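Side-chain contacts in VAO-type flavoprotein oxidase VAO615 (PDB 6F72), which probably acts as an oxidoreductase with a bicovalently bound FAD that reacts rapidly with oxygen once reduced, although no substrate has yet been identified: residues Ala134-Ala139 with Phe286-Ser291; Ala138-Ala143 with Asp549-Val554. All blocks are in the same frame, centred on the assembly; numbering follows the deposited sequence.

Interaction 1: residues Ala134-Ala139 with Phe286-Ser291. With FAD (flavin-adenine dinucleotide), chain E.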
ATOM      1  N   ALA A 134       8.032  -4.853 -24.404  1.00 26.60           N
ATOM      2  CA  ALA A 134       9.097  -5.674 -24.972  1.00 27.17           C
ATOM      3  C   ALA A 134      10.129  -6.092 -23.917  1.00 26.92           C
ATOM      4  O   ALA A 134      10.505  -7.267 -23.844  1.00 27.09           O
ATOM      5  CB  ALA A 134       9.750  -4.947 -26.141  1.00 28.00           C
ATOM      6  N   ASP A 135      10.531  -5.132 -23.080  1.00 26.50           N
ATOM      7  CA  ASP A 135      11.440  -5.370 -21.951  1.00 26.25           C
ATOM      8  C   ASP A 135      10.945  -6.471 -21.008  1.00 25.65           C
ATOM      9  O   ASP A 135      11.734  -7.325 -20.580  1.00 25.82           O
ATOM     10  CB  ASP A 135      11.683  -4.063 -21.183  1.00 25.99           C
ATOM     11  CG  ASP A 135      12.513  -3.068 -21.978  1.00 26.77           C
ATOM     12  OD1 ASP A 135      13.074  -3.463 -23.020  1.00 27.47           O
ATOM     13  OD2 ASP A 135      12.625  -1.895 -21.559  1.00 26.68           O
ATOM     14  N   VAL A 136       9.638  -6.449 -20.724  1.00 24.92           N
ATOM     15  CA  VAL A 136       8.966  -7.441 -19.867  1.00 24.29           C
ATOM     16  C   VAL A 136       8.947  -8.805 -20.559  1.00 24.65           C
ATOM     17  O   VAL A 136       9.352  -9.798 -19.969  1.00 24.63           O
ATOM     18  CB  VAL A 136       7.539  -6.990 -19.476  1.00 23.67           C
ATOM     19  CG1 VAL A 136       6.851  -8.023 -18.591  1.00 23.24           C
ATOM     20  CG2 VAL A 136       7.569  -5.638 -18.782  1.00 23.35           C
ATOM     21  N   GLN A 137       8.500  -8.833 -21.816  1.00 25.02           N
ATOM     22  CA  GLN A 137       8.480 -10.057 -22.616  1.00 25.58           C
ATOM     23  C   GLN A 137       9.860 -10.714 -22.678  1.00 26.23           C
ATOM     24  O   GLN A 137       9.975 -11.930 -22.510  1.00 26.51           O
ATOM     25  CB  GLN A 137       7.957  -9.771 -24.027  1.00 26.01           C
ATOM     26  CG  GLN A 137       6.453  -9.499 -24.092  1.00 25.49           C
ATOM     27  CD  GLN A 137       6.008  -8.858 -25.408  1.00 25.93           C
ATOM     28  OE1 GLN A 137       6.805  -8.244 -26.126  1.00 26.36           O
ATOM     29  NE2 GLN A 137       4.714  -8.990 -25.718  1.00 25.72           N
ATOM     30  N   ALA A 138      10.891  -9.900 -22.909  1.00 26.55           N
ATOM     31  CA  ALA A 138      12.282 -10.361 -22.928  1.00 27.26           C
ATOM     32  C   ALA A 138      12.708 -10.954 -21.583  1.00 26.86           C
ATOM     33  O   ALA A 138      13.242 -12.070 -21.538  1.00 27.37           O
ATOM     34  CB  ALA A 138      13.215  -9.223 -23.330  1.00 27.62           C
ATOM     35  N   ALA A 139      12.448 -10.215 -20.502  1.00 26.05           N
ATOM     36  CA  ALA A 139      12.817 -10.636 -19.150  1.00 25.69           C
ATOM     37  C   ALA A 139      12.119 -11.923 -18.716  1.00 25.51           C
ATOM     38  O   ALA A 139      12.761 -12.811 -18.133  1.00 25.65           O
ATOM     39  CB  ALA A 139      12.566  -9.521 -18.153  1.00 24.97           C
ATOM     40  N   PHE A 286      -1.017 -11.958 -10.814  1.00 19.42           N
ATOM     41  CA  PHE A 286      -1.843 -12.275 -11.996  1.00 19.62           C
ATOM     42  C   PHE A 286      -1.192 -11.967 -13.342  1.00 19.85           C
ATOM     43  O   PHE A 286      -1.353 -12.740 -14.282  1.00 20.23           O
ATOM     44  CB  PHE A 286      -3.217 -11.603 -11.914  1.00 19.33           C
ATOM     45  CG  PHE A 286      -4.049 -12.072 -10.748  1.00 19.25           C
ATOM     46  CD1 PHE A 286      -4.535 -13.389 -10.698  1.00 19.53           C
ATOM     47  CD2 PHE A 286      -4.342 -11.204  -9.695  1.00 18.96           C
ATOM     48  CE1 PHE A 286      -5.291 -13.827  -9.625  1.00 19.57           C
ATOM     49  CE2 PHE A 286      -5.115 -11.643  -8.612  1.00 19.01           C
ATOM     50  CZ  PHE A 286      -5.583 -12.956  -8.578  1.00 19.32           C
ATOM     51  N   ALA A 287      -0.484 -10.838 -13.407  1.00 19.72           N
ATOM     52  CA  ALA A 287       0.119 -10.306 -14.637  1.00 20.02           C
ATOM     53  C   ALA A 287       0.989  -9.093 -14.302  1.00 19.87           C
ATOM     54  O   ALA A 287       0.873  -8.516 -13.211  1.00 19.52           O
ATOM     55  CB  ALA A 287      -0.967  -9.916 -15.650  1.00 20.07           C
ATOM     56  N   VAL A 288       1.836  -8.699 -15.253  1.00 20.19           N
ATOM     57  CA  VAL A 288       2.629  -7.488 -15.113  1.00 20.18           C
ATOM     58  C   VAL A 288       1.827  -6.339 -15.707  1.00 20.15           C
ATOM     59  O   VAL A 288       1.509  -6.352 -16.904  1.00 20.46           O
ATOM     60  CB  VAL A 288       4.013  -7.618 -15.805  1.00 20.66           C
ATOM     61  CG1 VAL A 288       4.884  -6.414 -15.517  1.00 20.60           C
ATOM     62  CG2 VAL A 288       4.719  -8.882 -15.352  1.00 20.85           C
ATOM     63  N   VAL A 289       1.521  -5.343 -14.883  1.00 19.85           N
ATOM     64  CA  VAL A 289       0.708  -4.203 -15.320  1.00 19.89           C
ATOM     65  C   VAL A 289       1.613  -3.113 -15.884  1.00 20.24           C
ATOM     66  O   VAL A 289       2.578  -2.699 -15.215  1.00 20.21           O
ATOM     67  CB  VAL A 289      -0.151  -3.638 -14.160  1.00 19.48           C
ATOM     68  CG1 VAL A 289      -0.665  -2.234 -14.465  1.00 19.44           C
ATOM     69  CG2 VAL A 289      -1.297  -4.596 -13.815  1.00 19.29           C
ATOM     70  N   LEU A 290       1.290  -2.657 -17.096  1.00 20.65           N
ATOM     71  CA  LEU A 290       2.007  -1.557 -17.753  1.00 21.15           C
ATOM     72  C   LEU A 290       1.323  -0.211 -17.569  1.00 21.18           C
ATOM     73  O   LEU A 290       1.970   0.830 -17.537  1.00 21.31           O
ATOM     74  CB  LEU A 290       2.196  -1.857 -19.237  1.00 21.72           C
ATOM     75  CG  LEU A 290       2.992  -3.103 -19.637  1.00 22.01           C
ATOM     76  CD1 LEU A 290       2.781  -3.352 -21.124  1.00 22.59           C
ATOM     77  CD2 LEU A 290       4.477  -2.954 -19.337  1.00 22.19           C
ATOM     78  N   SER A 291      -0.003  -0.237 -17.463  1.00 21.21           N
ATOM     79  CA  SER A 291      -0.778   0.964 -17.192  1.00 21.38           C
ATOM     80  C   SER A 291      -2.151   0.559 -16.709  1.00 21.32           C
ATOM     81  O   SER A 291      -2.557  -0.603 -16.863  1.00 21.25           O
ATOM     82  CB  SER A 291      -0.903   1.845 -18.455  1.00 21.89           C
ATOM     83  OG  SER A 291      -1.864   1.328 -19.363  1.00 22.08           O
TER
HETATM   84  PA  FAD E 601       5.430  -2.043  -4.454  1.00 27.71           P
HETATM   85  O1A FAD E 601       6.074  -2.627  -3.223  1.00 29.18           O
HETATM   86  O2A FAD E 601       6.361  -1.627  -5.559  1.00 28.96           O
HETATM   87  O5B FAD E 601       4.358  -3.103  -5.009  1.00 27.29           O
HETATM   88  C5B FAD E 601       3.473  -3.811  -4.140  1.00 25.55           C
HETATM   89  C4B FAD E 601       3.022  -5.130  -4.757  1.00 24.27           C
HETATM   90  O4B FAD E 601       2.405  -4.882  -6.022  1.00 24.31           O
HETATM   91  C3B FAD E 601       4.141  -6.118  -5.022  1.00 23.62           C
HETATM   92  O3B FAD E 601       3.605  -7.426  -4.784  1.00 22.80           O
HETATM   93  C2B FAD E 601       4.456  -5.962  -6.500  1.00 23.16           C
HETATM   94  O2B FAD E 601       4.939  -7.179  -7.074  1.00 22.94           O
HETATM   95  C1B FAD E 601       3.105  -5.568  -7.074  1.00 23.87           C
HETATM   96  N9A FAD E 601       3.170  -4.651  -8.237  1.00 23.54           N
HETATM   97  C8A FAD E 601       3.409  -3.324  -8.181  1.00 23.37           C
HETATM   98  N7A FAD E 601       3.357  -2.775  -9.421  1.00 23.09           N
HETATM   99  C5A FAD E 601       3.071  -3.762 -10.284  1.00 23.16           C
HETATM  100  C6A FAD E 601       2.873  -3.866 -11.747  1.00 22.71           C
HETATM  101  N6A FAD E 601       2.992  -2.763 -12.519  1.00 22.98           N
HETATM  102  N1A FAD E 601       2.592  -5.082 -12.270  1.00 22.39           N
HETATM  103  C2A FAD E 601       2.480  -6.189 -11.504  1.00 23.03           C
HETATM  104  N3A FAD E 601       2.642  -6.164 -10.157  1.00 23.47           N
HETATM  105  C4A FAD E 601       2.935  -5.001  -9.504  1.00 23.16           C
HETATM  106  N1  FAD E 601      -2.549   1.940   1.196  1.00 30.38           N
HETATM  107  C2  FAD E 601      -3.804   2.454   1.259  1.00 30.63           C
HETATM  108  O2  FAD E 601      -4.767   1.756   0.865  1.00 30.15           O
HETATM  109  N3  FAD E 601      -4.040   3.696   1.737  1.00 31.27           N
HETATM  110  C4  FAD E 601      -3.076   4.512   2.193  1.00 30.35           C
HETATM  111  O4  FAD E 601      -3.344   5.655   2.629  1.00 30.68           O
HETATM  112  C4X FAD E 601      -1.681   4.024   2.145  1.00 29.87           C
HETATM  113  N5  FAD E 601      -0.649   4.784   2.569  1.00 29.64           N
HETATM  114  C5X FAD E 601       0.637   4.329   2.529  1.00 28.29           C
HETATM  115  C6  FAD E 601       1.701   5.143   2.975  1.00 25.79           C
HETATM  116  C7  FAD E 601       3.022   4.646   2.917  1.00 25.45           C
HETATM  117  C7M FAD E 601       4.151   5.534   3.409  1.00 26.35           C
HETATM  118  C8  FAD E 601       3.295   3.266   2.372  1.00 24.56           C
HETATM  119  C8M FAD E 601       4.685   2.679   2.177  1.00 20.20           C
HETATM  120  C9  FAD E 601       2.230   2.484   1.936  1.00 26.36           C
HETATM  121  C9A FAD E 601       0.915   2.954   1.993  1.00 27.54           C
HETATM  122  N10 FAD E 601      -0.154   2.152   1.527  1.00 28.38           N
HETATM  123  C10 FAD E 601      -1.470   2.654   1.607  1.00 29.56           C
HETATM  124  C1' FAD E 601       0.105   0.794   1.053  1.00 27.94           C
HETATM  125  C2' FAD E 601       0.052   0.519  -0.420  1.00 27.79           C
HETATM  126  O2' FAD E 601      -1.319   0.519  -0.811  1.00 29.04           O
HETATM  127  C3' FAD E 601       0.662  -0.867  -0.590  1.00 26.83           C
HETATM  128  O3' FAD E 601       1.922  -0.967   0.109  1.00 27.33           O
HETATM  129  C4' FAD E 601       0.851  -1.212  -2.060  1.00 25.74           C
HETATM  130  O4' FAD E 601       1.195  -2.593  -2.183  1.00 24.49           O
HETATM  131  C5' FAD E 601       1.885  -0.301  -2.726  1.00 26.27           C
HETATM  132  O5' FAD E 601       2.129  -0.695  -4.068  1.00 27.08           O
HETATM  133  P   FAD E 601       3.393  -0.087  -4.852  1.00 26.78           P
HETATM  134  O1P FAD E 601       3.403   1.403  -4.667  1.00 24.13           O
HETATM  135  O2P FAD E 601       3.356  -0.721  -6.223  1.00 27.14           O
HETATM  136  O3P FAD E 601       4.621  -0.726  -4.020  1.00 27.06           O

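Interaction 2: residues Ala138-Ala143 with Asp549-Val554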
ATOM      1  N   ALA A 138      10.891  -9.900 -22.909  1.00 26.55           N
ATOM      2  CA  ALA A 138      12.282 -10.361 -22.928  1.00 27.26           C
ATOM      3  C   ALA A 138      12.708 -10.954 -21.583  1.00 26.86           C
ATOM      4  O   ALA A 138      13.242 -12.070 -21.538  1.00 27.37           O
ATOM      5  CB  ALA A 138      13.215  -9.223 -23.330  1.00 27.62           C
ATOM      6  N   ALA A 139      12.448 -10.215 -20.502  1.00 26.05           N
ATOM      7  CA  ALA A 139      12.817 -10.636 -19.150  1.00 25.69           C
ATOM      8  C   ALA A 139      12.119 -11.923 -18.716  1.00 25.51           C
ATOM      9  O   ALA A 139      12.761 -12.811 -18.133  1.00 25.65           O
ATOM     10  CB  ALA A 139      12.566  -9.521 -18.153  1.00 24.97           C
ATOM     11  N   LEU A 140      10.822 -12.016 -19.028  1.00 25.22           N
ATOM     12  CA  LEU A 140      10.028 -13.223 -18.779  1.00 25.19           C
ATOM     13  C   LEU A 140      10.562 -14.425 -19.554  1.00 26.15           C
ATOM     14  O   LEU A 140      10.687 -15.511 -18.994  1.00 26.28           O
ATOM     15  CB  LEU A 140       8.540 -12.992 -19.098  1.00 24.73           C
ATOM     16  CG  LEU A 140       7.695 -12.032 -18.246  1.00 23.90           C
ATOM     17  CD1 LEU A 140       6.333 -11.792 -18.888  1.00 23.76           C
ATOM     18  CD2 LEU A 140       7.508 -12.532 -16.820  1.00 23.35           C
ATOM     19  N   LYS A 141      10.899 -14.227 -20.830  1.00 27.00           N
ATOM     20  CA  LYS A 141      11.457 -15.312 -21.650  1.00 28.14           C
ATOM     21  C   LYS A 141      12.774 -15.804 -21.062  1.00 28.63           C
ATOM     22  O   LYS A 141      12.998 -17.016 -20.947  1.00 29.12           O
ATOM     23  CB  LYS A 141      11.681 -14.884 -23.107  1.00 28.94           C
ATOM     24  CG  LYS A 141      10.422 -14.848 -23.934  1.00 28.96           C
ATOM     25  CD  LYS A 141      10.683 -15.309 -25.361  1.00 30.09           C
ATOM     26  CE  LYS A 141       9.386 -15.709 -26.051  1.00 30.13           C
ATOM     27  NZ  LYS A 141       8.603 -16.719 -25.273  1.00 29.77           N
ATOM     28  N   PHE A 142      13.628 -14.848 -20.693  1.00 28.57           N
ATOM     29  CA  PHE A 142      14.933 -15.130 -20.110  1.00 29.06           C
ATOM     30  C   PHE A 142      14.799 -15.880 -18.788  1.00 28.65           C
ATOM     31  O   PHE A 142      15.457 -16.912 -18.588  1.00 29.25           O
ATOM     32  CB  PHE A 142      15.716 -13.829 -19.908  1.00 28.96           C
ATOM     33  CG  PHE A 142      17.067 -14.022 -19.268  1.00 29.41           C
ATOM     34  CD1 PHE A 142      17.210 -14.014 -17.877  1.00 28.82           C
ATOM     35  CD2 PHE A 142      18.201 -14.224 -20.056  1.00 30.50           C
ATOM     36  CE1 PHE A 142      18.458 -14.195 -17.293  1.00 29.27           C
ATOM     37  CE2 PHE A 142      19.443 -14.405 -19.474  1.00 30.95           C
ATOM     38  CZ  PHE A 142      19.570 -14.391 -18.091  1.00 30.27           C
ATOM     39  N   ALA A 143      13.956 -15.351 -17.895  1.00 27.73           N
ATOM     40  CA  ALA A 143      13.754 -15.947 -16.568  1.00 27.31           C
ATOM     41  C   ALA A 143      13.170 -17.345 -16.683  1.00 27.65           C
ATOM     42  O   ALA A 143      13.576 -18.249 -15.950  1.00 27.88           O
ATOM     43  CB  ALA A 143      12.888 -15.062 -15.689  1.00 26.21           C
ATOM     44  N   ASP A 549       1.842 -21.898 -14.882  1.00 28.95           N
ATOM     45  CA  ASP A 549       3.153 -22.356 -14.424  1.00 29.40           C
ATOM     46  C   ASP A 549       3.651 -21.605 -13.186  1.00 28.92           C
ATOM     47  O   ASP A 549       4.788 -21.812 -12.742  1.00 28.98           O
ATOM     48  CB  ASP A 549       4.189 -22.226 -15.558  1.00 30.00           C
ATOM     49  CG  ASP A 549       3.836 -23.048 -16.771  1.00 30.82           C
ATOM     50  OD1 ASP A 549       3.567 -24.262 -16.627  1.00 31.30           O
ATOM     51  OD2 ASP A 549       3.835 -22.476 -17.882  1.00 31.13           O
ATOM     52  N   SER A 550       2.796 -20.738 -12.640  1.00 28.36           N
ATOM     53  CA  SER A 550       3.100 -19.939 -11.449  1.00 27.70           C
ATOM     54  C   SER A 550       4.450 -19.229 -11.567  1.00 27.53           C
ATOM     55  O   SER A 550       5.334 -19.380 -10.707  1.00 27.60           O
ATOM     56  CB  SER A 550       2.992 -20.788 -10.164  1.00 27.86           C
ATOM     57  OG  SER A 550       1.756 -21.499 -10.119  1.00 28.09           O
ATOM     58  N   VAL A 551       4.620 -18.476 -12.652  1.00 27.35           N
ATOM     59  CA  VAL A 551       5.822 -17.648 -12.798  1.00 27.12           C
ATOM     60  C   VAL A 551       5.785 -16.462 -11.842  1.00 26.33           C
ATOM     61  O   VAL A 551       6.835 -16.003 -11.397  1.00 26.30           O
ATOM     62  CB  VAL A 551       6.255 -17.298 -14.282  1.00 27.59           C
ATOM     63  CG1 VAL A 551       5.428 -18.000 -15.347  1.00 28.03           C
ATOM     64  CG2 VAL A 551       6.445 -15.794 -14.540  1.00 27.30           C
ATOM     65  N   PHE A 552       4.586 -15.996 -11.497  1.00 25.73           N
ATOM     66  CA  PHE A 552       4.484 -14.906 -10.551  1.00 25.12           C
ATOM     67  C   PHE A 552       4.226 -15.416  -9.135  1.00 24.83           C
ATOM     68  O   PHE A 552       3.281 -16.159  -8.893  1.00 24.80           O
ATOM     69  CB  PHE A 552       3.464 -13.864 -10.987  1.00 24.84           C
ATOM     70  CG  PHE A 552       3.679 -13.353 -12.390  1.00 25.22           C
ATOM     71  CD1 PHE A 552       4.859 -12.709 -12.744  1.00 25.30           C
ATOM     72  CD2 PHE A 552       2.683 -13.516 -13.362  1.00 25.45           C
ATOM     73  CE1 PHE A 552       5.054 -12.245 -14.040  1.00 25.71           C
ATOM     74  CE2 PHE A 552       2.865 -13.045 -14.660  1.00 25.75           C
ATOM     75  CZ  PHE A 552       4.055 -12.405 -14.999  1.00 25.93           C
ATOM     76  N   TYR A 553       5.117 -15.046  -8.222  1.00 24.62           N
ATOM     77  CA  TYR A 553       4.968 -15.387  -6.812  1.00 24.18           C
ATOM     78  C   TYR A 553       5.093 -14.132  -5.957  1.00 23.63           C
ATOM     79  O   TYR A 553       6.041 -13.356  -6.112  1.00 23.59           O
ATOM     80  CB  TYR A 553       6.021 -16.429  -6.390  1.00 24.60           C
ATOM     81  CG  TYR A 553       6.172 -16.513  -4.881  1.00 24.61           C
ATOM     82  CD1 TYR A 553       5.341 -17.345  -4.126  1.00 24.59           C
ATOM     83  CD2 TYR A 553       7.098 -15.709  -4.206  1.00 24.44           C
ATOM     84  CE1 TYR A 553       5.456 -17.400  -2.742  1.00 24.69           C
ATOM     85  CE2 TYR A 553       7.224 -15.756  -2.823  1.00 24.44           C
ATOM     86  CZ  TYR A 553       6.392 -16.601  -2.101  1.00 24.56           C
ATOM     87  OH  TYR A 553       6.505 -16.650  -0.744  1.00 24.67           O
ATOM     88  N   VAL A 554       4.152 -13.952  -5.036  1.00 23.09           N
ATOM     89  CA  VAL A 554       4.304 -13.002  -3.926  1.00 22.67           C
ATOM     90  C   VAL A 554       3.831 -13.705  -2.654  1.00 22.64           C
ATOM     91  O   VAL A 554       2.869 -14.486  -2.702  1.00 22.90           O
ATOM     92  CB  VAL A 554       3.543 -11.653  -4.137  1.00 22.36           C
ATOM     93  CG1 VAL A 554       4.191 -10.779  -5.213  1.00 22.39           C
ATOM     94  CG2 VAL A 554       2.068 -11.873  -4.471  1.00 22.31           C
TER

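Interaction 1: residues Ala134-Ala139 with Phe286-Ser291
With chi1 at 180°, Val136 sets CG1 trans to its own backbone N and turns this methyl toward Val288, whose first torsion gives the same fork. The two valines meet tip to tip: Val136 CG1 lies 4.0 Å from Val288 CG2 and about as far from Val288 CG1 and CB, so one methyl rests against the whole branch point of its partner. The second methyl serves a different residue. Val136 CG2 comes to 4.1 Å from Leu290 CD2, and here the side chains run past one another in opposite directions. Val136 thus spans two residues on one side of the strand, its CA 7.9 Å from the CA of Val288.

Between these two, Val289 gives its backbone to the adenine of FAD. Its N donates to FAD N1A over 2.8 Å at 168°. In return, FAD N6A donates to Val289 O over 2.7 Å at 172°. This nearly straight pair reads the Watson-Crick edge of the base, with Ala287 O close to FAD C2A. Leu171 and Val257 also touch Val136, extending the apolar layer between helix 133-146 and the sheets of the FAD-binding PCMH-type domain. Leu290 and Ser291 both bond through their backbones to Glu255 on strand 251-257, forming a classic beta bulge.

The chemistry divides cleanly: buried methyl contacts near van der Waals distance fasten the strand to the helix, while the backbone N and O of Val289 are bound by the cofactor. The strand's hydrogen bonds to adenine therefore depend on where its backbone lies, which the apolar contacts would constrain.

Interaction 2: residues Ala138-Ala143 with Asp549-Val554
Leu140 contributes the greatest buried surface to this contact, 48 of 88 Å², and does so through one methyl. Its CD2 lies 3.7 Å from Phe552 CE1 and 3.9 Å from Phe552 CZ, meeting the outer end of the ring obliquely, and the side chains cross at about a right angle. A chi1 of -67° sets CG anti to the carbonyl carbon, and chi2 of 171° puts CD1 anti to CA, leaving CD2 as the branch that turns to the Phe552 ring, while the nearest CA atoms, those of Leu140 and Val551, remain 8.5 Å apart.

Phe552 supplies the next share, 27 Å², and Val551 the smallest, 13 Å². Val551 CG2 approaches the same leucine methyl at 4.1 Å and also sits 3.8 Å above the plane of the Phe552 ring, displaced toward its rim. As modelled, with an uncertain, nearly eclipsed side chain, this methyl touches both. Ile150 and Ile152 of strand 150-153 also pack on Phe552; Ala259 touches Val551 and Phe552.

Segment 549-554 has no regular secondary structure, but Asp547 accepts bonds from the backbone N atoms of Val551 and Phe552, one to each carboxylate oxygen, and Lys543 binds Phe552 O. The segment is thus held by neighbouring polar groups. At this point of the berberine-like range, the join to helix 133-146 has no directed bond and is consistent with hydrophobic burial and shape fit.

In the fold
Both contacts start on helix 133-146, sharing Ala138 and Ala139. From there the chain runs 146 residues to strand 288-298, where interaction 1 closes the shorter loop inside the FAD-binding PCMH-type range. It then passes through the seven-stranded antiparallel sheet and its helices before interaction 2 closes a loop of 405 residues at 549-554, in the berberine-like range. The two loops cross rather than nest: that of interaction 1 opens slightly earlier on the helix and closes while the other is still open. The contacts lie about 10 Å apart, centre to centre, and the far segments touch, Val288 CG2 being 3.6 Å from Phe552 CZ. Helix, adenine-binding strand and late loop therefore form one continuous apolar cluster.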